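PDB 4HLN: starch synthase I from Hordeum vulgare, which belongs to the plant glycosyltransferases of the GT-B type, in which two Rossmann-like domains face each other across a cleft. Local coordinates for residues I392-D397 / H609-A614; N399-T404 / M535-V540; C408-Y413 / A422-E427; I443-R448 / F472-S477. One frame throughout, in Å; residues are numbered along the deposited sequence.

In the fold
Interactions 1, 2 and 3 follow one another along the loop that leaves strand 389-391 and leads to helix 419-432, while interaction 4 lies in the parallel sheet of the second Rossmann-like domain. Interaction 1 joins the crossing between domains to the start of helix 611-627. It touches interaction 2, with centres about 14 Å apart, where I396 CD1 lies 4.0 Å from Q536 CB. Interactions 2 and 3, centres about 12 Å apart, are linked by a probable hydrogen bond from Y413 OH to Y537 O. Interaction 4 touches none of the others; its centre is about 17 Å from that of interaction 2. None of the four supplies a residue of the glycan pocket that includes F556, W569 and H593.

Interaction 1: I392-D397 / H609-A614; sequences IVNGID and HTWDHA
The indole of W611 carries the backbone of G395 flat against one face: G395 N stands 3.4 Å above the ring plane over its centre, and N394 C lies on the same face toward the rim. G395 CA adds a CH-pi contact, 3.7 Å from the centroid of the five-membered ring and 11° off its normal. Having no side chain, G395 lets the chain approach both this ring and the backbone of T610 and W611, with G395 and W611 only 4.4 Å apart between CA atoms. W611 NE1 lies near G395 O, but the angle is too poor for a hydrogen bond between them.

The cross-segment hydrogen bond runs instead from I396 N to H609 O, 2.9 Å long, with 144° at the hydrogen. Beside it, I396 CD1 rests 4.0 Å from H609 CB, while the imidazole leads off to bond G604 O through NE2. At the other end V393 CG1, anti to its nitrogen (chi1 177°), reaches A614 CB at 3.9 Å.

T610 is the N-cap of helix 611-627, its OG1 accepting from H613 N at 3.2 Å. D612 of the same turn forms a salt bridge with R157, consistent with the GT-B habit of a C-terminal helix returning to the first domain. Across the two segments the contact thus rests on one backbone hydrogen bond and on glycine packing against an indole face, with no side-chain hydrogen bond between them.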
loop_
_atom_site.group_PDB
_atom_site.type_symbol
_atom_site.label_atom_id
_atom_site.label_comp_id
_atom_site.label_asym_id
_atom_site.label_seq_id
_atom_site.Cartn_x
_atom_site.Cartn_y
_atom_site.Cartn_z
ATOM N N ILE A 392 -2.626 -2.529 -5.542
ATOM C CA ILE A 392 -2.080 -3.100 -4.320
ATOM C C ILE A 392 -3.213 -3.808 -3.592
ATOM O O ILE A 392 -4.314 -3.296 -3.527
ATOM C CB ILE A 392 -1.535 -2.016 -3.375
ATOM C CG1 ILE A 392 -0.725 -0.961 -4.142
ATOM C CG2 ILE A 392 -0.714 -2.653 -2.281
ATOM C CD1 ILE A 392 0.764 -1.084 -3.983
ATOM N N VAL A 393 -2.959 -4.994 -3.058
ATOM C CA VAL A 393 -3.974 -5.678 -2.264
ATOM C C VAL A 393 -3.417 -5.959 -0.884
ATOM O O VAL A 393 -2.309 -6.491 -0.755
ATOM C CB VAL A 393 -4.451 -6.999 -2.912
ATOM C CG1 VAL A 393 -5.468 -7.720 -2.000
ATOM C CG2 VAL A 393 -5.054 -6.732 -4.288
ATOM N N ASN A 394 -4.186 -5.582 0.138
ATOM C CA ASN A 394 -3.770 -5.736 1.529
ATOM C C ASN A 394 -4.688 -6.674 2.326
ATOM O O ASN A 394 -5.748 -7.089 1.846
ATOM C CB ASN A 394 -3.654 -4.359 2.218
ATOM C CG ASN A 394 -2.613 -3.426 1.543
ATOM O OD1 ASN A 394 -2.945 -2.324 1.095
ATOM N ND2 ASN A 394 -1.355 -3.866 1.495
ATOM N N GLY A 395 -4.265 -7.025 3.538
ATOM C CA GLY A 395 -5.088 -7.822 4.428
ATOM C C GLY A 395 -5.174 -7.184 5.802
ATOM O O GLY A 395 -4.504 -6.179 6.078
ATOM N N ILE A 396 -5.997 -7.764 6.672
ATOM C CA ILE A 396 -6.107 -7.286 8.042
ATOM C C ILE A 396 -6.051 -8.479 8.960
ATOM O O ILE A 396 -6.376 -9.584 8.540
ATOM C CB ILE A 396 -7.454 -6.547 8.311
ATOM C CG1 ILE A 396 -8.612 -7.546 8.374
ATOM C CG2 ILE A 396 -7.707 -5.460 7.268
ATOM C CD1 ILE A 396 -9.995 -6.911 8.367
ATOM N N ASP A 397 -5.652 -8.245 10.211
ATOM C CA ASP A 397 -5.694 -9.261 11.263
ATOM C C ASP A 397 -7.122 -9.465 11.775
ATOM O O ASP A 397 -7.691 -8.578 12.415
ATOM C CB ASP A 397 -4.790 -8.849 12.422
ATOM C CG ASP A 397 -4.674 -9.927 13.483
ATOM O OD1 ASP A 397 -5.522 -10.856 13.490
ATOM O OD2 ASP A 397 -3.738 -9.838 14.312
ATOM N N HIS A 609 -10.912 -10.644 3.800
ATOM C CA HIS A 609 -9.985 -9.527 3.901
ATOM C C HIS A 609 -8.691 -9.966 4.565
ATOM O O HIS A 609 -7.939 -9.143 5.094
ATOM C CB HIS A 609 -10.593 -8.391 4.731
ATOM C CG HIS A 609 -11.941 -7.941 4.262
ATOM N ND1 HIS A 609 -12.134 -7.292 3.059
ATOM C CD2 HIS A 609 -13.161 -8.028 4.850
ATOM C CE1 HIS A 609 -13.419 -7.013 2.921
ATOM N NE2 HIS A 609 -14.064 -7.450 3.992
ATOM N N THR A 610 -8.439 -11.264 4.559
ATOM C CA THR A 610 -7.232 -11.783 5.185
ATOM C C THR A 610 -6.044 -11.630 4.266
ATOM O O THR A 610 -6.172 -11.304 3.089
ATOM C CB THR A 610 -7.355 -13.275 5.557
ATOM O OG1 THR A 610 -7.302 -14.083 4.370
ATOM C CG2 THR A 610 -8.660 -13.521 6.290
ATOM N N TRP A 611 -4.878 -11.880 4.830
ATOM C CA TRP A 611 -3.660 -11.926 4.058
ATOM C C TRP A 611 -3.586 -13.146 3.147
ATOM O O TRP A 611 -2.963 -13.095 2.092
ATOM C CB TRP A 611 -2.461 -11.860 4.995
ATOM C CG TRP A 611 -2.228 -10.468 5.462
ATOM C CD1 TRP A 611 -2.549 -9.946 6.676
ATOM C CD2 TRP A 611 -1.654 -9.396 4.700
ATOM N NE1 TRP A 611 -2.184 -8.625 6.731
ATOM C CE2 TRP A 611 -1.645 -8.257 5.528
ATOM C CE3 TRP A 611 -1.134 -9.295 3.402
ATOM C CZ2 TRP A 611 -1.142 -7.027 5.107
ATOM C CZ3 TRP A 611 -0.639 -8.076 2.981
ATOM C CH2 TRP A 611 -0.645 -6.954 3.835
ATOM N N ASP A 612 -4.216 -14.244 3.545
ATOM C CA ASP A 612 -4.259 -15.412 2.674
ATOM C C ASP A 612 -4.918 -15.041 1.368
ATOM O O ASP A 612 -4.437 -15.397 0.288
ATOM C CB ASP A 612 -5.013 -16.575 3.319
ATOM C CG ASP A 612 -4.084 -17.563 3.986
ATOM O OD1 ASP A 612 -2.946 -17.748 3.489
ATOM O OD2 ASP A 612 -4.492 -18.149 5.016
ATOM N N HIS A 613 -6.029 -14.326 1.470
ATOM C CA HIS A 613 -6.754 -13.951 0.283
ATOM C C HIS A 613 -5.861 -13.028 -0.533
ATOM O O HIS A 613 -5.780 -13.140 -1.756
ATOM C CB HIS A 613 -8.055 -13.262 0.655
ATOM C CG HIS A 613 -8.901 -12.910 -0.525
ATOM N ND1 HIS A 613 -8.795 -11.703 -1.179
ATOM C CD2 HIS A 613 -9.860 -13.613 -1.174
ATOM C CE1 HIS A 613 -9.659 -11.671 -2.179
ATOM N NE2 HIS A 613 -10.318 -12.816 -2.196
ATOM N N ALA A 614 -5.174 -12.128 0.160
ATOM C CA ALA A 614 -4.287 -11.196 -0.502
ATOM C C ALA A 614 -3.145 -11.924 -1.212
ATOM O O ALA A 614 -2.848 -11.641 -2.374
ATOM C CB ALA A 614 -3.745 -10.194 0.502
#

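Interaction 2: N399-T404 / M535-V540; sequences NDWNPT and MQYGTV
Q536 has CG anti to its backbone nitrogen (chi1 176°) and a chain bent at chi2, which brings its amide round to the carbonyl of W401. NE2 donates to W401 O at 2.9 Å, with 145° at the hydrogen; the donor sits in the carbonyl plane, but the oxygen is somewhat tilted from the plane of the glutamine amide. In W401, CG stands beside the backbone nitrogen and anti to the carbonyl carbon, and the edge of the indole is turned to the face of Y537.

That aromatic pair is an offset edge-to-face one, centroids 6.0 Å apart and planes at 74°. W401 CB also lies against Y537 CE1 at 3.8 Å. P403 is on the opposite side of the tyrosine ring: its CG stands over the centre of the face, 3.9 Å from the centroid, in a CH-pi contact.

Y537 is the first residue beyond helix 529-536, whose end is a Schellman motif with G538, of positive phi, at C-prime; G538 N bonds M535 O at 3.1 Å. The chain following the crossing between the two GT-B domains thus packs on a helix terminus of the second domain.

The Y537 hydroxyl is bonded to D406 OD2; N402 N is 3.1 Å from Y537 OH, but poorly angled for a bond. Beyond the pair, the W401 indole also stacks with Y533 and with H509 of helix 505-514.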
loop_
_atom_site.group_PDB
_atom_site.type_symbol
_atom_site.label_atom_id
_atom_site.label_comp_id
_atom_site.label_asym_id
_atom_site.label_seq_id
_atom_site.Cartn_x
_atom_site.Cartn_y
_atom_site.Cartn_z
ATOM N N ASN A 399 -8.108 -11.492 13.982
ATOM C CA ASN A 399 -8.163 -11.776 15.407
ATOM C C ASN A 399 -8.448 -10.489 16.160
ATOM O O ASN A 399 -9.173 -10.483 17.152
ATOM C CB ASN A 399 -6.864 -12.416 15.888
ATOM C CG ASN A 399 -6.525 -13.685 15.120
ATOM O OD1 ASN A 399 -5.394 -13.858 14.654
ATOM N ND2 ASN A 399 -7.510 -14.574 14.972
ATOM N N ASP A 400 -7.882 -9.393 15.669
ATOM C CA ASP A 400 -8.160 -8.068 16.214
ATOM C C ASP A 400 -9.486 -7.519 15.679
ATOM O O ASP A 400 -10.213 -6.840 16.398
ATOM C CB ASP A 400 -7.026 -7.094 15.884
ATOM C CG ASP A 400 -5.675 -7.555 16.419
ATOM O OD1 ASP A 400 -5.652 -8.344 17.390
ATOM O OD2 ASP A 400 -4.634 -7.123 15.868
ATOM N N TRP A 401 -9.803 -7.820 14.422
ATOM C CA TRP A 401 -10.974 -7.224 13.779
ATOM C C TRP A 401 -12.046 -8.223 13.388
ATOM O O TRP A 401 -12.125 -8.663 12.248
ATOM C CB TRP A 401 -10.568 -6.379 12.568
ATOM C CG TRP A 401 -9.553 -5.330 12.916
ATOM C CD1 TRP A 401 -8.201 -5.483 12.952
ATOM C CD2 TRP A 401 -9.816 -3.978 13.311
ATOM N NE1 TRP A 401 -7.598 -4.304 13.328
ATOM C CE2 TRP A 401 -8.568 -3.364 13.551
ATOM C CE3 TRP A 401 -10.984 -3.222 13.473
ATOM C CZ2 TRP A 401 -8.456 -2.031 13.945
ATOM C CZ3 TRP A 401 -10.872 -1.903 13.869
ATOM C CH2 TRP A 401 -9.617 -1.320 14.103
ATOM N N ASN A 402 -12.896 -8.551 14.343
ATOM C CA ASN A 402 -14.001 -9.435 14.080
ATOM C C ASN A 402 -15.162 -9.028 14.976
ATOM O O ASN A 402 -15.037 -9.038 16.195
ATOM C CB ASN A 402 -13.572 -10.876 14.337
ATOM C CG ASN A 402 -14.655 -11.866 14.012
ATOM O OD1 ASN A 402 -15.530 -11.601 13.190
ATOM N ND2 ASN A 402 -14.612 -13.017 14.663
ATOM N N PRO A 403 -16.293 -8.636 14.372
ATOM C CA PRO A 403 -17.448 -8.175 15.154
ATOM C C PRO A 403 -17.998 -9.270 16.054
ATOM O O PRO A 403 -18.797 -8.985 16.945
ATOM C CB PRO A 403 -18.487 -7.819 14.085
ATOM C CG PRO A 403 -17.714 -7.654 12.821
ATOM C CD PRO A 403 -16.527 -8.551 12.922
ATOM N N THR A 404 -17.575 -10.509 15.834
ATOM C CA THR A 404 -18.139 -11.600 16.607
ATOM C C THR A 404 -17.362 -11.857 17.898
ATOM O O THR A 404 -17.890 -12.440 18.845
ATOM C CB THR A 404 -18.290 -12.894 15.777
ATOM O OG1 THR A 404 -18.833 -12.575 14.488
ATOM C CG2 THR A 404 -19.254 -13.843 16.481
ATOM N N MET A 535 -15.822 -2.765 6.073
ATOM C CA MET A 535 -16.492 -3.885 5.432
ATOM C C MET A 535 -16.574 -5.083 6.371
ATOM O O MET A 535 -17.619 -5.711 6.506
ATOM C CB MET A 535 -15.776 -4.247 4.132
ATOM C CG MET A 535 -16.188 -3.371 2.929
ATOM S SD MET A 535 -15.135 -3.542 1.470
ATOM C CE MET A 535 -15.634 -5.141 0.839
ATOM N N GLN A 536 -15.468 -5.377 7.037
ATOM C CA GLN A 536 -15.411 -6.479 7.983
ATOM C C GLN A 536 -16.464 -6.314 9.069
ATOM O O GLN A 536 -16.905 -7.291 9.673
ATOM C CB GLN A 536 -14.010 -6.548 8.609
ATOM C CG GLN A 536 -13.830 -7.590 9.701
ATOM C CD GLN A 536 -13.852 -9.025 9.168
ATOM O OE1 GLN A 536 -14.112 -9.276 7.976
ATOM N NE2 GLN A 536 -13.575 -9.975 10.058
ATOM N N TYR A 537 -16.872 -5.070 9.304
ATOM C CA TYR A 537 -17.770 -4.753 10.407
ATOM C C TYR A 537 -19.176 -4.350 9.975
ATOM O O TYR A 537 -19.970 -3.894 10.801
ATOM C CB TYR A 537 -17.167 -3.633 11.250
ATOM C CG TYR A 537 -16.219 -4.141 12.284
ATOM C CD1 TYR A 537 -15.066 -4.795 11.911
ATOM C CD2 TYR A 537 -16.476 -3.979 13.639
ATOM C CE1 TYR A 537 -14.188 -5.277 12.851
ATOM C CE2 TYR A 537 -15.599 -4.461 14.592
ATOM C CZ TYR A 537 -14.457 -5.117 14.182
ATOM O OH TYR A 537 -13.555 -5.614 15.090
ATOM N N GLY A 538 -19.484 -4.496 8.691
ATOM C CA GLY A 538 -20.789 -4.094 8.192
ATOM C C GLY A 538 -20.979 -2.589 8.218
ATOM O O GLY A 538 -22.099 -2.080 8.241
ATOM N N THR A 539 -19.868 -1.866 8.230
ATOM C CA THR A 539 -19.924 -0.426 8.122
ATOM C C THR A 539 -19.592 -0.063 6.691
ATOM O O THR A 539 -18.527 -0.410 6.183
ATOM C CB THR A 539 -18.957 0.239 9.094
ATOM O OG1 THR A 539 -19.264 -0.203 10.421
ATOM C CG2 THR A 539 -19.064 1.768 9.016
ATOM N N VAL A 540 -20.526 0.611 6.035
ATOM C CA VAL A 540 -20.400 0.880 4.616
ATOM C C VAL A 540 -19.423 2.011 4.375
ATOM O O VAL A 540 -19.575 3.108 4.906
ATOM C CB VAL A 540 -21.753 1.190 3.965
ATOM C CG1 VAL A 540 -21.550 1.613 2.532
ATOM C CG2 VAL A 540 -22.645 -0.027 4.012
#

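Interaction 3: C408-Y413 / A422-E427; sequences CLPHHY and AKCKAE
This is side-chain packing of a loop against a helix close by in the chain: residues 408-413 fold back on helix 419-432, whose residues 422-427 begin nine positions after Y413. The evidence is the lack of any hydrogen bond across the pair, set against 291 Å² of buried surface gathered round H411 and C424.

K423 runs crosswise to the H411 side chain. The lysine chain, extended beyond CG, passes over one face of the imidazole, and its CD stands 3.9 Å from the ring centroid, only 1° off the normal, a CH-pi contact with the carbon almost exactly above the ring centre. E427, one helical turn later, approaches the ring at its edge, CG being 4.4 Å from H411 CD2. The ionisable groups are not in contact: K423 NZ is 5.2 Å from H411 ND1, and E427 OE2 instead forms a salt bridge with R430.

C424 is the second focus. Its sulfur (chi1 -73°, SG beside the backbone nitrogen) lies beside the carbonyl and CB of H411 and meets L409 CD1 at 4.2 Å, P410 CG at 4.0 Å and, near the plane of the Y413 ring at its edge, Y413 CE2 at 4.5 Å. P410 CG also touches E427 CB at 4.0 Å, the two side chains passing with opposite headings.

Helix 505-514 also packs on the loop, L409 meeting R510 and A513, and Y413 meeting A513. The hydroxyl of Y413 bonds Y537 O just past helix 529-536, while K425 of helix 419-432 pairs with D516, next to strand 517-520.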
loop_
_atom_site.group_PDB
_atom_site.type_symbol
_atom_site.label_atom_id
_atom_site.label_comp_id
_atom_site.label_asym_id
_atom_site.label_seq_id
_atom_site.Cartn_x
_atom_site.Cartn_y
_atom_site.Cartn_z
ATOM N N CYS A 408 -13.263 -5.248 22.446
ATOM C CA CYS A 408 -13.420 -3.815 22.660
ATOM C C CYS A 408 -14.887 -3.339 22.535
ATOM O O CYS A 408 -15.232 -2.211 22.933
ATOM C CB CYS A 408 -12.512 -3.036 21.699
ATOM S SG CYS A 408 -10.714 -3.264 21.925
ATOM N N LEU A 409 -15.745 -4.201 21.992
ATOM C CA LEU A 409 -17.151 -3.867 21.762
ATOM C C LEU A 409 -18.100 -4.272 22.884
ATOM O O LEU A 409 -17.992 -5.351 23.431
ATOM C CB LEU A 409 -17.646 -4.567 20.515
ATOM C CG LEU A 409 -16.925 -4.330 19.215
ATOM C CD1 LEU A 409 -17.852 -4.825 18.118
ATOM C CD2 LEU A 409 -16.612 -2.853 19.069
ATOM N N PRO A 410 -19.085 -3.422 23.185
ATOM C CA PRO A 410 -20.084 -3.738 24.209
ATOM C C PRO A 410 -20.984 -4.909 23.800
ATOM O O PRO A 410 -21.504 -5.614 24.674
ATOM C CB PRO A 410 -20.910 -2.458 24.271
ATOM C CG PRO A 410 -20.810 -1.901 22.881
ATOM C CD PRO A 410 -19.366 -2.135 22.532
ATOM N N HIS A 411 -21.188 -5.095 22.498
ATOM C CA HIS A 411 -22.011 -6.203 22.004
ATOM C C HIS A 411 -21.422 -6.831 20.759
ATOM O O HIS A 411 -20.711 -6.179 19.999
ATOM C CB HIS A 411 -23.427 -5.742 21.708
ATOM C CG HIS A 411 -24.130 -5.191 22.900
ATOM N ND1 HIS A 411 -24.616 -5.993 23.910
ATOM C CD2 HIS A 411 -24.418 -3.917 23.255
ATOM C CE1 HIS A 411 -25.177 -5.236 24.833
ATOM N NE2 HIS A 411 -25.075 -3.974 24.458
ATOM N N HIS A 412 -21.718 -8.103 20.547
ATOM C CA HIS A 412 -21.149 -8.796 19.402
ATOM C C HIS A 412 -22.215 -9.129 18.380
ATOM O O HIS A 412 -23.399 -9.260 18.703
ATOM C CB HIS A 412 -20.389 -10.039 19.848
ATOM C CG HIS A 412 -19.201 -9.738 20.711
ATOM N ND1 HIS A 412 -18.825 -10.541 21.769
ATOM C CD2 HIS A 412 -18.300 -8.730 20.667
ATOM C CE1 HIS A 412 -17.747 -10.034 22.341
ATOM N NE2 HIS A 412 -17.411 -8.932 21.696
ATOM N N TYR A 413 -21.791 -9.237 17.133
ATOM C CA TYR A 413 -22.710 -9.540 16.054
ATOM C C TYR A 413 -21.995 -10.236 14.896
ATOM O O TYR A 413 -20.764 -10.310 14.857
ATOM C CB TYR A 413 -23.423 -8.266 15.580
ATOM C CG TYR A 413 -22.526 -7.201 14.967
ATOM C CD1 TYR A 413 -22.244 -7.194 13.608
ATOM C CD2 TYR A 413 -21.995 -6.184 15.742
ATOM C CE1 TYR A 413 -21.446 -6.214 13.045
ATOM C CE2 TYR A 413 -21.203 -5.196 15.191
ATOM C CZ TYR A 413 -20.925 -5.213 13.845
ATOM O OH TYR A 413 -20.120 -4.225 13.308
ATOM N N ALA A 422 -26.793 -2.651 16.189
ATOM C CA ALA A 422 -27.689 -1.587 16.644
ATOM C C ALA A 422 -27.392 -1.162 18.086
ATOM O O ALA A 422 -27.394 0.025 18.404
ATOM C CB ALA A 422 -29.135 -2.022 16.506
ATOM N N LYS A 423 -27.153 -2.145 18.950
ATOM C CA LYS A 423 -26.758 -1.891 20.325
ATOM C C LYS A 423 -25.413 -1.161 20.410
ATOM O O LYS A 423 -25.248 -0.240 21.208
ATOM C CB LYS A 423 -26.725 -3.201 21.106
ATOM C CG LYS A 423 -27.977 -4.029 20.909
ATOM C CD LYS A 423 -28.087 -5.157 21.912
ATOM C CE LYS A 423 -29.271 -6.061 21.558
ATOM N NZ LYS A 423 -29.471 -7.197 22.512
ATOM N N CYS A 424 -24.460 -1.557 19.575
ATOM C CA CYS A 424 -23.175 -0.875 19.536
ATOM C C CYS A 424 -23.366 0.590 19.196
ATOM O O CYS A 424 -22.768 1.461 19.830
ATOM C CB CYS A 424 -22.194 -1.560 18.558
ATOM S SG CYS A 424 -21.530 -3.173 19.185
ATOM N N LYS A 425 -24.208 0.858 18.205
ATOM C CA LYS A 425 -24.486 2.234 17.792
ATOM C C LYS A 425 -25.083 3.066 18.918
ATOM O O LYS A 425 -24.732 4.238 19.095
ATOM C CB LYS A 425 -25.449 2.265 16.603
ATOM C CG LYS A 425 -25.721 3.670 16.082
ATOM C CD LYS A 425 -26.827 3.645 15.050
ATOM C CE LYS A 425 -27.058 5.006 14.440
ATOM N NZ LYS A 425 -27.944 4.891 13.258
ATOM N N ALA A 426 -25.999 2.457 19.664
ATOM C CA ALA A 426 -26.678 3.152 20.734
ATOM C C ALA A 426 -25.658 3.438 21.817
ATOM O O ALA A 426 -25.567 4.555 22.328
ATOM C CB ALA A 426 -27.801 2.313 21.260
ATOM N N GLU A 427 -24.867 2.418 22.135
ATOM C CA GLU A 427 -23.851 2.541 23.162
ATOM C C GLU A 427 -22.769 3.531 22.765
ATOM O O GLU A 427 -22.119 4.137 23.612
ATOM C CB GLU A 427 -23.245 1.179 23.467
ATOM C CG GLU A 427 -24.121 0.336 24.364
ATOM C CD GLU A 427 -24.504 1.073 25.643
ATOM O OE1 GLU A 427 -23.645 1.171 26.552
ATOM O OE2 GLU A 427 -25.656 1.561 25.733
#

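Interaction 4: I443-R448 / F472-S477; sequences IGFIGR and FVMLGS
Four backbone hydrogen bonds tie the two strands in regular parallel register. V473 N donates to I443 O at 2.8 Å, F445 N to V473 O at 3.0 Å, L475 N to F445 O at 2.9 Å and G447 N to L475 O at 3.1 Å. Thus I443 and F445 accept from one neighbouring strand while F445 and G447 donate to it, the ladder expected of parallel strands. The axes support this, running 4.7 Å apart at closest approach and inclined by 12°.

Past the ladder the hydrogen bonding between the segments stops. G447 O still faces G476 CA, whereas R448, bent at chi2 and chi3, brings its guanidinium near S477 O without an angle fit for a hydrogen bond; S477 OG bonds E483.

Packing outward from the ladder differs by face. Where I443, F445, F472 and M474 project, I443 CG2 touches F472 CD1 at 3.6 Å, and M474 CE lies 3.6 Å from F445 CD1. M474 carries CG between its backbone nitrogen and carbonyl carbon (chi1 66°) and bends at chi3, which brings the methyl to the phenyl ring. On the reverse face I446 CG2 meets L475 CD2 at 4.1 Å.

The two strands and the helix 455-466 between them make a beta-alpha-beta unit of a Rossmann-like domain. Helix 455-466 packs on F445, and helix 505-514 lies against I446 and L475 on the other face; strand 517-520 continues the sheet beyond 442-446, and strand 497-501 beyond 471-476.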
loop_
_atom_site.group_PDB
_atom_site.type_symbol
_atom_site.label_atom_id
_atom_site.label_comp_id
_atom_site.label_asym_id
_atom_site.label_seq_id
_atom_site.Cartn_x
_atom_site.Cartn_y
_atom_site.Cartn_z
ATOM N N ILE A 443 -21.989 8.728 10.995
ATOM C CA ILE A 443 -20.851 8.675 10.099
ATOM C C ILE A 443 -19.548 8.886 10.838
ATOM O O ILE A 443 -19.446 9.771 11.695
ATOM C CB ILE A 443 -20.962 9.753 9.038
ATOM C CG1 ILE A 443 -22.180 9.483 8.166
ATOM C CG2 ILE A 443 -19.713 9.783 8.186
ATOM C CD1 ILE A 443 -22.624 10.679 7.385
ATOM N N GLY A 444 -18.552 8.072 10.487
ATOM C CA GLY A 444 -17.259 8.104 11.143
ATOM C C GLY A 444 -16.109 8.457 10.212
ATOM O O GLY A 444 -16.092 8.087 9.027
ATOM N N PHE A 445 -15.152 9.201 10.755
ATOM C CA PHE A 445 -13.840 9.316 10.150
ATOM C C PHE A 445 -12.814 8.912 11.198
ATOM O O PHE A 445 -12.972 9.219 12.372
ATOM C CB PHE A 445 -13.558 10.744 9.681
ATOM C CG PHE A 445 -12.104 10.999 9.409
ATOM C CD1 PHE A 445 -11.240 11.335 10.446
ATOM C CD2 PHE A 445 -11.589 10.864 8.128
ATOM C CE1 PHE A 445 -9.893 11.550 10.208
ATOM C CE2 PHE A 445 -10.241 11.077 7.883
ATOM C CZ PHE A 445 -9.394 11.419 8.923
ATOM N N ILE A 446 -11.757 8.233 10.778
ATOM C CA ILE A 446 -10.723 7.815 11.714
ATOM C C ILE A 446 -9.330 7.891 11.104
ATOM O O ILE A 446 -9.076 7.333 10.038
ATOM C CB ILE A 446 -10.931 6.362 12.178
ATOM C CG1 ILE A 446 -12.314 6.177 12.805
ATOM C CG2 ILE A 446 -9.829 5.955 13.146
ATOM C CD1 ILE A 446 -12.527 4.766 13.407
ATOM N N GLY A 447 -8.424 8.569 11.794
ATOM C CA GLY A 447 -7.031 8.529 11.408
ATOM C C GLY A 447 -6.277 9.801 11.704
ATOM O O GLY A 447 -6.816 10.739 12.295
ATOM N N ARG A 448 -5.019 9.823 11.280
ATOM C CA ARG A 448 -4.148 10.969 11.483
ATOM C C ARG A 448 -4.732 12.230 10.851
ATOM O O ARG A 448 -5.326 12.180 9.778
ATOM C CB ARG A 448 -2.773 10.687 10.882
ATOM C CG ARG A 448 -2.128 9.380 11.331
ATOM C CD ARG A 448 -0.631 9.581 11.562
ATOM N NE ARG A 448 -0.389 10.691 12.487
ATOM C CZ ARG A 448 -0.104 10.547 13.780
ATOM N NH1 ARG A 448 0.086 11.623 14.542
ATOM N NH2 ARG A 448 -0.003 9.332 14.308
ATOM N N PHE A 472 -22.040 12.877 13.038
ATOM C CA PHE A 472 -20.731 12.696 12.453
ATOM C C PHE A 472 -19.674 12.733 13.537
ATOM O O PHE A 472 -19.502 13.732 14.222
ATOM C CB PHE A 472 -20.448 13.790 11.428
ATOM C CG PHE A 472 -19.100 13.680 10.808
ATOM C CD1 PHE A 472 -18.932 13.039 9.592
ATOM C CD2 PHE A 472 -17.985 14.187 11.450
ATOM C CE1 PHE A 472 -17.673 12.920 9.018
ATOM C CE2 PHE A 472 -16.725 14.068 10.880
ATOM C CZ PHE A 472 -16.574 13.434 9.664
ATOM N N VAL A 473 -18.958 11.636 13.696
ATOM C CA VAL A 473 -17.886 11.616 14.666
ATOM C C VAL A 473 -16.578 11.349 13.954
ATOM O O VAL A 473 -16.474 10.448 13.118
ATOM C CB VAL A 473 -18.103 10.545 15.748
ATOM C CG1 VAL A 473 -18.427 9.185 15.113
ATOM C CG2 VAL A 473 -16.871 10.448 16.642
ATOM N N MET A 474 -15.573 12.148 14.261
ATOM C CA MET A 474 -14.264 11.826 13.755
ATOM C C MET A 474 -13.310 11.711 14.928
ATOM O O MET A 474 -13.409 12.453 15.898
ATOM C CB MET A 474 -13.800 12.831 12.694
ATOM C CG MET A 474 -13.576 14.232 13.196
ATOM S SD MET A 474 -13.356 15.404 11.838
ATOM C CE MET A 474 -11.844 14.821 11.081
ATOM N N LEU A 475 -12.428 10.729 14.845
ATOM C CA LEU A 475 -11.421 10.501 15.855
ATOM C C LEU A 475 -10.080 10.589 15.166
ATOM O O LEU A 475 -9.859 9.953 14.129
ATOM C CB LEU A 475 -11.594 9.102 16.465
ATOM C CG LEU A 475 -10.318 8.425 16.978
ATOM C CD1 LEU A 475 -9.950 8.959 18.335
ATOM C CD2 LEU A 475 -10.467 6.922 17.043
ATOM N N GLY A 476 -9.181 11.373 15.738
ATOM C CA GLY A 476 -7.830 11.430 15.225
ATOM C C GLY A 476 -7.033 12.528 15.881
ATOM O O GLY A 476 -7.570 13.314 16.670
ATOM N N SER A 477 -5.751 12.595 15.539
ATOM C CA SER A 477 -4.853 13.550 16.158
ATOM C C SER A 477 -3.608 13.786 15.319
ATOM O O SER A 477 -3.160 12.904 14.580
ATOM C CB SER A 477 -4.441 13.036 17.537
ATOM O OG SER A 477 -3.595 13.959 18.193
#